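Hydrophilic protein, virA protein (Chromobacterium violaceum, PDB 3BO6) probably acts as a phosphothreonine lyase effector of the SpvC type, removing the phosphate of phosphothreonine by elimination rather than hydrolysis. Local coordinates at residues T8-L12 and N144-S148; E178-H182 and Q205-R210. All blocks are in the same frame, centred on the assembly; numbering follows the deposited sequence. Where two conformers were deposited one is given.

Contact 1 (T8-L12 and N144-S148); sequences TNEDL and NSQYS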
# COMPACT_ATOMS: atom_id res chain seq x y z
N THR A 8 -10.77 14.00 5.73
CA THR A 8 -10.44 12.66 6.20
C THR A 8 -9.52 12.72 7.42
O THR A 8 -9.75 12.05 8.43
CB THR A 8 -9.78 11.85 5.10
OG1 THR A 8 -10.67 11.77 3.97
CG2 THR A 8 -9.45 10.44 5.60
N ASN A 9 -8.47 13.53 7.31
CA ASN A 9 -7.51 13.67 8.39
C ASN A 9 -8.11 14.38 9.62
O ASN A 9 -7.85 14.00 10.76
CB ASN A 9 -6.25 14.37 7.88
CG ASN A 9 -5.11 14.31 8.87
OD1 ASN A 9 -4.81 13.25 9.42
ND2 ASN A 9 -4.45 15.44 9.09
N GLU A 10 -8.90 15.43 9.38
CA GLU A 10 -9.54 16.11 10.51
C GLU A 10 -10.45 15.19 11.32
O GLU A 10 -10.52 15.27 12.55
CB GLU A 10 -10.29 17.36 10.02
CG GLU A 10 -9.38 18.44 9.47
CD GLU A 10 -8.29 18.82 10.45
OE1 GLU A 10 -8.63 19.30 11.55
OE2 GLU A 10 -7.10 18.64 10.13
N ASP A 11 -11.15 14.29 10.62
CA ASP A 11 -11.98 13.29 11.29
C ASP A 11 -11.14 12.31 12.11
O ASP A 11 -11.50 11.94 13.22
CB ASP A 11 -12.86 12.55 10.28
CG ASP A 11 -13.59 11.39 10.90
OD1 ASP A 11 -14.55 11.64 11.65
OD2 ASP A 11 -13.20 10.23 10.65
N LEU A 12 -9.99 11.90 11.58
CA LEU A 12 -9.08 11.05 12.34
C LEU A 12 -8.60 11.73 13.63
O LEU A 12 -8.45 11.08 14.65
CB LEU A 12 -7.87 10.62 11.51
CG LEU A 12 -8.09 9.65 10.36
CD1 LEU A 12 -6.74 9.36 9.70
CD2 LEU A 12 -8.77 8.36 10.84
N ASN A 144 -18.49 9.24 2.84
CA ASN A 144 -18.11 10.58 3.33
C ASN A 144 -16.60 10.77 3.49
O ASN A 144 -16.15 11.77 4.05
CB ASN A 144 -18.82 10.90 4.65
CG ASN A 144 -18.39 9.98 5.79
OD1 ASN A 144 -17.54 9.10 5.62
ND2 ASN A 144 -18.99 10.18 6.95
N SER A 145 -15.83 9.81 2.98
CA SER A 145 -14.38 9.86 2.97
C SER A 145 -13.79 9.80 4.38
O SER A 145 -12.68 10.26 4.61
CB SER A 145 -13.84 11.06 2.17
OG SER A 145 -14.13 10.97 0.79
N GLN A 146 -14.53 9.22 5.30
CA GLN A 146 -13.99 8.98 6.63
C GLN A 146 -13.58 7.51 6.74
O GLN A 146 -14.25 6.63 6.20
CB GLN A 146 -15.02 9.32 7.70
CG GLN A 146 -15.40 10.79 7.66
CD GLN A 146 -16.41 11.16 8.72
OE1 GLN A 146 -17.01 10.29 9.33
NE2 GLN A 146 -16.60 12.46 8.93
N TYR A 147 -12.48 7.27 7.46
CA TYR A 147 -12.08 5.90 7.77
C TYR A 147 -12.90 5.35 8.93
O TYR A 147 -13.01 5.98 9.98
CB TYR A 147 -10.61 5.88 8.21
CG TYR A 147 -9.58 6.10 7.12
CD1 TYR A 147 -9.26 5.09 6.23
CD2 TYR A 147 -8.87 7.30 7.03
CE1 TYR A 147 -8.30 5.28 5.24
CE2 TYR A 147 -7.92 7.49 6.05
CZ TYR A 147 -7.64 6.48 5.16
OH TYR A 147 -6.66 6.72 4.21
N SER A 148 -13.44 4.14 8.78
CA SER A 148 -14.05 3.46 9.92
C SER A 148 -12.99 2.70 10.72
O SER A 148 -11.94 2.34 10.18
CB SER A 148 -15.13 2.48 9.44
OG SER A 148 -14.57 1.36 8.78
O HOH W 1 -11.35 9.65 8.69
O HOH W 2 -13.93 7.86 11.69

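Contact 2 (E178-H182 and Q205-R210); sequences ESDVH and QSQALR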
# COMPACT_ATOMS: atom_id res chain seq x y z
N GLU A 178 13.85 7.18 0.93
CA GLU A 178 14.10 8.24 1.90
C GLU A 178 12.85 9.06 2.19
O GLU A 178 12.75 9.66 3.25
CB GLU A 178 15.20 9.17 1.39
CG GLU A 178 16.60 8.66 1.61
CD GLU A 178 16.93 8.46 3.08
OE1 GLU A 178 16.91 9.46 3.85
OE2 GLU A 178 17.23 7.32 3.46
N SER A 179 11.91 9.10 1.25
CA SER A 179 10.69 9.89 1.45
C SER A 179 9.81 9.41 2.60
O SER A 179 9.09 10.20 3.19
CB SER A 179 9.83 9.89 0.18
OG SER A 179 9.49 8.56 -0.21
N ASP A 180 9.88 8.11 2.91
CA ASP A 180 8.87 7.47 3.74
C ASP A 180 9.32 7.28 5.18
O ASP A 180 10.51 7.44 5.50
CB ASP A 180 8.60 6.05 3.21
CG ASP A 180 7.80 6.01 1.91
OD1 ASP A 180 7.61 7.01 1.19
OD2 ASP A 180 7.35 4.88 1.61
N VAL A 181 8.38 6.86 6.03
CA VAL A 181 8.72 6.45 7.40
C VAL A 181 8.18 5.04 7.65
O VAL A 181 7.29 4.56 6.94
CB VAL A 181 8.15 7.42 8.48
CG1 VAL A 181 8.81 8.80 8.38
CG2 VAL A 181 6.63 7.53 8.35
N HIS A 182 8.76 4.37 8.63
CA HIS A 182 8.30 3.04 9.00
C HIS A 182 8.76 2.78 10.43
O HIS A 182 9.77 3.34 10.86
CB HIS A 182 8.87 1.96 8.07
CG HIS A 182 10.36 1.80 8.18
ND1 HIS A 182 10.94 0.85 9.00
CD2 HIS A 182 11.37 2.47 7.60
CE1 HIS A 182 12.26 0.95 8.90
NE2 HIS A 182 12.54 1.92 8.05
N GLN A 205 11.09 15.70 6.46
CA GLN A 205 9.65 15.47 6.58
C GLN A 205 9.30 14.23 7.43
O GLN A 205 8.12 13.89 7.57
CB GLN A 205 8.99 15.37 5.18
CG GLN A 205 9.32 14.09 4.38
CD GLN A 205 8.76 14.11 2.96
OE1 GLN A 205 8.43 15.17 2.42
NE2 GLN A 205 8.66 12.93 2.34
N SER A 206 10.30 13.59 8.02
CA SER A 206 10.09 12.37 8.80
C SER A 206 9.19 12.57 10.02
O SER A 206 8.29 11.79 10.28
CB SER A 206 11.42 11.78 9.24
OG SER A 206 11.23 10.60 9.99
N GLN A 207 9.46 13.62 10.78
CA GLN A 207 8.68 13.84 12.00
C GLN A 207 7.22 14.14 11.66
O GLN A 207 6.31 13.60 12.30
CB GLN A 207 9.30 14.96 12.84
CG GLN A 207 8.63 15.11 14.20
CD GLN A 207 8.68 13.84 15.02
OE1 GLN A 207 9.57 13.00 14.84
NE2 GLN A 207 7.72 13.68 15.93
N ALA A 208 6.99 14.96 10.64
CA ALA A 208 5.63 15.26 10.21
C ALA A 208 4.91 13.98 9.81
O ALA A 208 3.74 13.76 10.18
CB ALA A 208 5.63 16.26 9.06
N LEU A 209 5.59 13.10 9.07
CA LEU A 209 4.94 11.86 8.67
C LEU A 209 4.65 10.94 9.84
O LEU A 209 3.60 10.31 9.90
CB LEU A 209 5.75 11.12 7.60
CG LEU A 209 5.71 11.73 6.19
CD1 LEU A 209 6.70 11.02 5.27
CD2 LEU A 209 4.30 11.68 5.59
N ARG A 210 5.59 10.86 10.80
CA ARG A 210 5.37 10.02 12.00
C ARG A 210 4.19 10.54 12.83
O ARG A 210 3.58 9.78 13.59
CB ARG A 210 6.62 9.97 12.87
CG ARG A 210 7.77 9.13 12.32
CD ARG A 210 8.88 9.00 13.37
NE ARG A 210 9.63 10.24 13.52
CZ ARG A 210 10.80 10.47 12.93
NH1 ARG A 210 11.42 11.63 13.11
NH2 ARG A 210 11.36 9.53 12.18

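Contact 1 (T8-L12 and N144-S148)
Asp11 lays its carboxylate over the side-chain amide of Gln146, the two planes 8° apart and stacked, with OD1 of Asp11 3.5 Å from CD of Gln146. The overlap is flat on flat, and the two side chains run across each other at about a right angle. Asp11 has CG anti to the backbone N (chi1 172°), which carries the carboxylate off the helix and over the extended Gln146 chain. OD2 of Asp11 accepts from one water, which also donates to Thr8 O and takes the N-H of Tyr147, at 2.9 Å from Tyr147 N, so one water joins a helix carbonyl, a carboxylate and the loop backbone. A second water lies 2.7 Å from both OD2 of Asp11 and O of Tyr147. A turn earlier, the Thr8 hydroxyl donates to the Ser145 carbonyl, OG1 to O 2.6 Å and in the carbonyl plane, while its CG2 rests 3.4 Å from CE2 of Tyr147. CD2 of Leu12 approaches the same ring obliquely, 4.0 Å from its CD2. Behind Gln146 N the loop is folded by an Asx turn, Asn144 OD1 accepting that N-H at 3.0 Å. The Tyr147 hydroxyl bonds Asp82 of strand 82-86, and its ring meets Phe214 of helix 213-219. Leu12 touches that helix too, so helix 7-14 and the loop before helix 149-168 share it as a neighbour.

Contact 2 (E178-H182 and Q205-R210)
Gln205 NE2 is held by two carbonyls: it donates to Ser179 O across the contact at 2.9 Å, with an N-H...O angle of 159°, and it also serves the carbonyl of Gly198. The bond to Ser179 uses a lone pair of the carbonyl and lies within the amide plane of Gln205. The extended Gln205 side chain thus spans from the start of helix 206-210 to a loop that leads into edge strand 189-193 of the antiparallel sheet, where Val181 makes backbone hydrogen bonds with Tyr191. Val181 points its side chain at the helix, and both its methyls settle against CB of Leu209, CG2 of Val181 at 3.8 Å from that atom; CG1 of Val181 also comes within 4.1 Å of CG of Arg210. Leu209 has CG anti to its carbonyl carbon (chi1 -74°), and chi2 of 172° extends CD1 away from CA, setting CD1 of Leu209 3.3 Å from Ser179 O. On the far side of the loop, the Ser179 hydroxyl donates to Asp180 OD1, OG to OD1 2.8 Å, meeting it from above the carboxylate plane. Ser179 OG also bonds Arg127, while Asp180 OD2 bonds His85 and Ser190. A sulfate ion, probably from the crystallisation liquor, lies about 5 Å from the Ser179 side chain.

In the fold
From the N terminus, helix 7-14 waits through most of the sheet, six of its seven strands, before residues 144-148 return to it; contact 1 therefore closes a loop of 131 residues just ahead of helix 149-168. Contact 2 opens only after that helix and closes a much shorter excursion of 22 residues, which holds the last strand, 189-193. The two are in series, neither nested nor crossed, with centres about 21 Å apart and nearest atoms about 8 Å apart. Contact 1 ties the N-terminal helix to the entrance of helix 149-168; contact 2 ties the approach to the last edge strand to helix 206-210, which is followed by helix 213-219, a neighbour of contact 1.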